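Local coordinates for protein malonyl CoA-ACP transacylase (Xanthomonas oryzae pv. oryzae, PDB 3K89) that probably transfers the malonyl group from malonyl-CoA to holo-acyl carrier protein, releasing CoA, at residues Val263-Cys277 / Ile287-Leu299. Sequence-based numbering, arbitrary orientation.
Sequences VQALASQGITRIAEC and IKRIDKSLDARPL
A single water spans the parallel strands 273-276 and 295-298 where Arg273 and Asp295 stop short of a direct salt bridge: it accepts from Arg273 NE at 3.0 Å and donates to Asp295 OD2 at 2.7 Å. Asp295 OD2 is also hydrogen-bonded to Trp312. The strands illustrate a beta-alpha-beta unit, its crossover helix 282-290 leading into an edge strand of the parallel sheet of the acyl transferase domain. Five backbone hydrogen bonds join the two strands and the residues flanking them, among them Arg297 N to Ile274 O at 2.9 Å; the last, Leu299 N to Glu276 O, has an N-H...O angle of only 137°.

On the face of the sheet that carries Ile274 and Glu276, helix 259-268 meets the crossover helix, and the two branches of Val263 divide the work. CG1, anti to the backbone N (chi1 174°), packs on Leu294 CD1 and Ile290 CG2, whereas CG2 meets Ile287 CG1 and Ile290 CD1. Ile274 fills in alongside, its CG2 3.7 Å from Ile287 CD1 and its CD1 against Leu294 CD1. Glu276 is held by Ser284 and the backbone of Leu283 near the start of the crossover helix. On the opposite face, Ala275 CB touches Leu299 CD1 at 3.7 Å.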
loop_
_atom_site.group_PDB
_atom_site.type_symbol
_atom_site.label_atom_id
_atom_site.label_comp_id
_atom_site.label_asym_id
_atom_site.label_seq_id
_atom_site.Cartn_x
_atom_site.Cartn_y
_atom_site.Cartn_z
ATOM N N VAL A 263 -3.782 -7.736 -8.853
ATOM C CA VAL A 263 -4.215 -7.084 -10.093
ATOM C C VAL A 263 -4.756 -8.136 -11.072
ATOM O O VAL A 263 -5.806 -7.932 -11.672
ATOM C CB VAL A 263 -3.088 -6.242 -10.718
ATOM C CG1 VAL A 263 -3.490 -5.680 -12.089
ATOM C CG2 VAL A 263 -2.717 -5.065 -9.778
ATOM N N GLN A 264 -4.057 -9.255 -11.193
ATOM C CA GLN A 264 -4.550 -10.374 -12.023
ATOM C C GLN A 264 -5.895 -10.898 -11.517
ATOM O O GLN A 264 -6.770 -11.262 -12.320
ATOM C CB GLN A 264 -3.507 -11.505 -12.088
ATOM C CG GLN A 264 -2.284 -11.121 -12.922
ATOM C CD GLN A 264 -1.122 -12.114 -12.798
ATOM O OE1 GLN A 264 -1.051 -12.907 -11.860
ATOM N NE2 GLN A 264 -0.205 -12.061 -13.755
ATOM N N ALA A 265 -6.079 -10.912 -10.197
ATOM C CA ALA A 265 -7.348 -11.367 -9.604
ATOM C C ALA A 265 -8.482 -10.419 -9.967
ATOM O O ALA A 265 -9.593 -10.869 -10.286
ATOM C CB ALA A 265 -7.235 -11.537 -8.081
ATOM N N LEU A 266 -8.207 -9.110 -9.898
ATOM C CA LEU A 266 -9.176 -8.092 -10.335
ATOM C C LEU A 266 -9.586 -8.316 -11.790
ATOM O O LEU A 266 -10.783 -8.397 -12.079
ATOM C CB LEU A 266 -8.620 -6.676 -10.156
ATOM C CG LEU A 266 -8.368 -6.211 -8.711
ATOM C CD1 LEU A 266 -7.666 -4.839 -8.735
ATOM C CD2 LEU A 266 -9.662 -6.172 -7.883
ATOM N N ALA A 267 -8.593 -8.422 -12.674
ATOM C CA ALA A 267 -8.822 -8.623 -14.110
ATOM C C ALA A 267 -9.595 -9.912 -14.381
ATOM O O ALA A 267 -10.473 -9.935 -15.247
ATOM C CB ALA A 267 -7.502 -8.624 -14.867
ATOM N N SER A 268 -9.281 -10.970 -13.642
ATOM C CA SER A 268 -9.956 -12.263 -13.839
ATOM C C SER A 268 -11.423 -12.189 -13.408
ATOM O O SER A 268 -12.243 -13.031 -13.807
ATOM C CB SER A 268 -9.229 -13.381 -13.082
ATOM O OG SER A 268 -9.535 -13.333 -11.695
ATOM N N GLN A 269 -11.763 -11.187 -12.602
ATOM C CA GLN A 269 -13.134 -11.037 -12.132
ATOM C C GLN A 269 -13.915 -9.987 -12.924
ATOM O O GLN A 269 -14.963 -9.517 -12.477
ATOM C CB GLN A 269 -13.160 -10.753 -10.622
ATOM C CG GLN A 269 -12.734 -11.958 -9.793
ATOM C CD GLN A 269 -12.754 -11.711 -8.297
ATOM O OE1 GLN A 269 -11.814 -12.078 -7.587
ATOM N NE2 GLN A 269 -13.824 -11.103 -7.804
ATOM N N GLY A 270 -13.398 -9.624 -14.094
ATOM C CA GLY A 270 -14.083 -8.706 -15.005
ATOM C C GLY A 270 -13.747 -7.223 -14.890
ATOM O O GLY A 270 -14.352 -6.383 -15.560
ATOM N N ILE A 271 -12.787 -6.887 -14.028
ATOM C CA ILE A 271 -12.312 -5.512 -13.950
ATOM C C ILE A 271 -11.507 -5.113 -15.198
ATOM O O ILE A 271 -10.587 -5.833 -15.606
ATOM C CB ILE A 271 -11.450 -5.297 -12.675
ATOM C CG1 ILE A 271 -12.269 -5.623 -11.412
ATOM C CG2 ILE A 271 -10.888 -3.871 -12.625
ATOM C CD1 ILE A 271 -13.520 -4.781 -11.241
ATOM N N THR A 272 -11.867 -3.970 -15.784
ATOM C CA THR A 272 -11.180 -3.388 -16.951
ATOM C C THR A 272 -10.700 -1.959 -16.684
ATOM O O THR A 272 -9.916 -1.400 -17.459
ATOM C CB THR A 272 -12.110 -3.342 -18.199
ATOM O OG1 THR A 272 -13.187 -2.433 -17.956
ATOM C CG2 THR A 272 -12.671 -4.720 -18.517
ATOM N N ARG A 273 -11.183 -1.360 -15.596
ATOM C CA ARG A 273 -10.854 0.024 -15.260
ATOM C C ARG A 273 -10.428 0.076 -13.805
ATOM O O ARG A 273 -11.120 -0.455 -12.960
ATOM C CB ARG A 273 -12.066 0.942 -15.438
ATOM C CG ARG A 273 -12.672 0.987 -16.845
ATOM C CD ARG A 273 -14.052 1.639 -16.786
ATOM N NE ARG A 273 -14.503 2.116 -18.091
ATOM C CZ ARG A 273 -15.634 2.796 -18.297
ATOM N NH1 ARG A 273 -16.445 3.084 -17.286
ATOM N NH2 ARG A 273 -15.953 3.194 -19.523
ATOM N N ILE A 274 -9.292 0.715 -13.529
ATOM C CA ILE A 274 -8.803 0.813 -12.150
ATOM C C ILE A 274 -8.399 2.242 -11.833
ATOM O O ILE A 274 -7.565 2.842 -12.530
ATOM C CB ILE A 274 -7.622 -0.157 -11.879
ATOM C CG1 ILE A 274 -8.007 -1.610 -12.201
ATOM C CG2 ILE A 274 -7.150 -0.051 -10.415
ATOM C CD1 ILE A 274 -6.889 -2.627 -12.045
ATOM N N ALA A 275 -8.986 2.794 -10.782
ATOM C CA ALA A 275 -8.566 4.117 -10.309
ATOM C C ALA A 275 -7.561 3.959 -9.189
ATOM O O ALA A 275 -7.781 3.167 -8.274
ATOM C CB ALA A 275 -9.749 4.907 -9.819
ATOM N N GLU A 276 -6.482 4.740 -9.245
ATOM C CA GLU A 276 -5.553 4.819 -8.123
ATOM C C GLU A 276 -6.030 5.950 -7.214
ATOM O O GLU A 276 -5.905 7.145 -7.548
ATOM C CB GLU A 276 -4.113 5.027 -8.617
ATOM C CG GLU A 276 -3.087 5.031 -7.468
ATOM C CD GLU A 276 -1.647 4.856 -7.928
ATOM O OE1 GLU A 276 -1.391 4.958 -9.144
ATOM O OE2 GLU A 276 -0.784 4.569 -7.078
ATOM N N CYS A 277 -6.574 5.569 -6.060
ATOM C CA CYS A 277 -7.291 6.510 -5.212
ATOM C C CYS A 277 -6.398 6.995 -4.077
ATOM O O CYS A 277 -6.442 6.479 -2.963
ATOM C CB CYS A 277 -8.552 5.838 -4.667
ATOM S SG CYS A 277 -9.669 6.962 -3.836
ATOM N N ILE A 287 0.323 -1.551 -12.647
ATOM C CA ILE A 287 -0.837 -2.145 -13.312
ATOM C C ILE A 287 -0.601 -2.202 -14.833
ATOM O O ILE A 287 -0.880 -3.230 -15.453
ATOM C CB ILE A 287 -2.137 -1.392 -12.974
ATOM C CG1 ILE A 287 -2.552 -1.673 -11.519
ATOM C CG2 ILE A 287 -3.288 -1.842 -13.897
ATOM C CD1 ILE A 287 -3.504 -0.636 -10.924
ATOM N N LYS A 288 -0.074 -1.119 -15.401
ATOM C CA LYS A 288 0.216 -1.059 -16.850
ATOM C C LYS A 288 1.229 -2.117 -17.276
ATOM O O LYS A 288 1.202 -2.588 -18.425
ATOM C CB LYS A 288 0.692 0.340 -17.267
ATOM C CG LYS A 288 -0.361 1.436 -17.096
ATOM C CD LYS A 288 0.067 2.740 -17.743
ATOM C CE LYS A 288 -0.139 3.943 -16.810
ATOM N NZ LYS A 288 -1.396 3.900 -15.998
ATOM N N ARG A 289 2.125 -2.490 -16.361
ATOM C CA ARG A 289 3.119 -3.533 -16.625
ATOM C C ARG A 289 2.538 -4.937 -16.439
ATOM O O ARG A 289 2.929 -5.872 -17.141
ATOM C CB ARG A 289 4.378 -3.317 -15.767
ATOM C CG ARG A 289 5.546 -4.261 -16.046
ATOM C CD ARG A 289 6.144 -4.051 -17.443
ATOM N NE ARG A 289 7.082 -5.121 -17.786
ATOM C CZ ARG A 289 6.720 -6.324 -18.224
ATOM N NH1 ARG A 289 5.434 -6.618 -18.384
ATOM N NH2 ARG A 289 7.647 -7.235 -18.505
ATOM N N ILE A 290 1.604 -5.081 -15.501
ATOM C CA ILE A 290 0.979 -6.365 -15.207
ATOM C C ILE A 290 0.008 -6.799 -16.315
ATOM O O ILE A 290 0.023 -7.955 -16.767
ATOM C CB ILE A 290 0.252 -6.323 -13.833
ATOM C CG1 ILE A 290 1.273 -6.157 -12.701
ATOM C CG2 ILE A 290 -0.549 -7.607 -13.600
ATOM C CD1 ILE A 290 0.692 -5.533 -11.417
ATOM N N ASP A 291 -0.823 -5.865 -16.748
ATOM C CA ASP A 291 -1.857 -6.178 -17.722
ATOM C C ASP A 291 -2.116 -4.947 -18.573
ATOM O O ASP A 291 -2.780 -3.995 -18.149
ATOM C CB ASP A 291 -3.124 -6.656 -17.015
ATOM C CG ASP A 291 -4.207 -7.126 -17.986
ATOM O OD1 ASP A 291 -4.190 -6.714 -19.172
ATOM O OD2 ASP A 291 -5.084 -7.896 -17.540
ATOM N N LYS A 292 -1.594 -4.993 -19.799
ATOM C CA LYS A 292 -1.580 -3.831 -20.690
ATOM C C LYS A 292 -2.963 -3.420 -21.203
ATOM O O LYS A 292 -3.126 -2.338 -21.762
ATOM C CB LYS A 292 -0.650 -4.107 -21.873
ATOM C CG LYS A 292 0.829 -4.171 -21.505
ATOM C CD LYS A 292 1.674 -4.711 -22.658
ATOM C CE LYS A 292 2.066 -3.615 -23.631
ATOM N NZ LYS A 292 2.734 -4.171 -24.843
ATOM N N SER A 293 -3.954 -4.272 -20.998
ATOM C CA SER A 293 -5.309 -3.958 -21.442
ATOM C C SER A 293 -6.115 -3.140 -20.433
ATOM O O SER A 293 -7.106 -2.517 -20.792
ATOM C CB SER A 293 -6.067 -5.234 -21.802
ATOM O OG SER A 293 -6.349 -6.026 -20.659
ATOM N N LEU A 294 -5.704 -3.142 -19.169
ATOM C CA LEU A 294 -6.458 -2.405 -18.148
ATOM C C LEU A 294 -6.317 -0.894 -18.290
ATOM O O LEU A 294 -5.240 -0.391 -18.620
ATOM C CB LEU A 294 -6.045 -2.854 -16.739
ATOM C CG LEU A 294 -6.179 -4.351 -16.445
ATOM C CD1 LEU A 294 -5.634 -4.697 -15.061
ATOM C CD2 LEU A 294 -7.623 -4.832 -16.610
ATOM N N ASP A 295 -7.421 -0.183 -18.055
ATOM C CA ASP A 295 -7.461 1.271 -18.096
ATOM C C ASP A 295 -7.182 1.774 -16.682
ATOM O O ASP A 295 -8.098 1.882 -15.863
ATOM C CB ASP A 295 -8.837 1.726 -18.597
ATOM C CG ASP A 295 -8.996 3.248 -18.680
ATOM O OD1 ASP A 295 -8.069 4.020 -18.363
ATOM O OD2 ASP A 295 -10.099 3.684 -19.078
ATOM N N ALA A 296 -5.908 2.049 -16.409
ATOM C CA ALA A 296 -5.468 2.459 -15.079
ATOM C C ALA A 296 -5.233 3.966 -14.999
ATOM O O ALA A 296 -4.415 4.518 -15.744
ATOM C CB ALA A 296 -4.194 1.694 -14.687
ATOM N N ARG A 297 -5.936 4.634 -14.091
ATOM C CA ARG A 297 -5.867 6.095 -13.991
ATOM C C ARG A 297 -5.630 6.595 -12.567
ATOM O O ARG A 297 -6.396 6.241 -11.673
ATOM C CB ARG A 297 -7.172 6.718 -14.494
ATOM C CG ARG A 297 -7.435 6.548 -15.965
ATOM C CD ARG A 297 -8.706 7.284 -16.311
ATOM N NE ARG A 297 -8.962 7.268 -17.748
ATOM C CZ ARG A 297 -8.861 8.332 -18.549
ATOM N NH1 ARG A 297 -8.479 9.532 -18.081
ATOM N NH2 ARG A 297 -9.124 8.185 -19.838
ATOM N N PRO A 298 -4.613 7.443 -12.364
ATOM C CA PRO A 298 -4.450 8.105 -11.054
ATOM C C PRO A 298 -5.525 9.166 -10.805
ATOM O O PRO A 298 -6.052 9.754 -11.759
ATOM C CB PRO A 298 -3.099 8.815 -11.192
ATOM C CG PRO A 298 -2.970 9.057 -12.653
ATOM C CD PRO A 298 -3.543 7.842 -13.299
ATOM N N LEU A 299 -5.825 9.419 -9.530
ATOM C CA LEU A 299 -6.771 10.454 -9.132
ATOM C C LEU A 299 -6.126 11.548 -8.262
ATOM O O LEU A 299 -6.831 12.403 -7.721
ATOM C CB LEU A 299 -7.953 9.817 -8.369
ATOM C CG LEU A 299 -8.736 8.660 -8.985
ATOM C CD1 LEU A 299 -9.808 8.155 -8.005
ATOM C CD2 LEU A 299 -9.367 9.090 -10.309
HETATM O O HOH W 1 -12.293 2.433 -20.063
#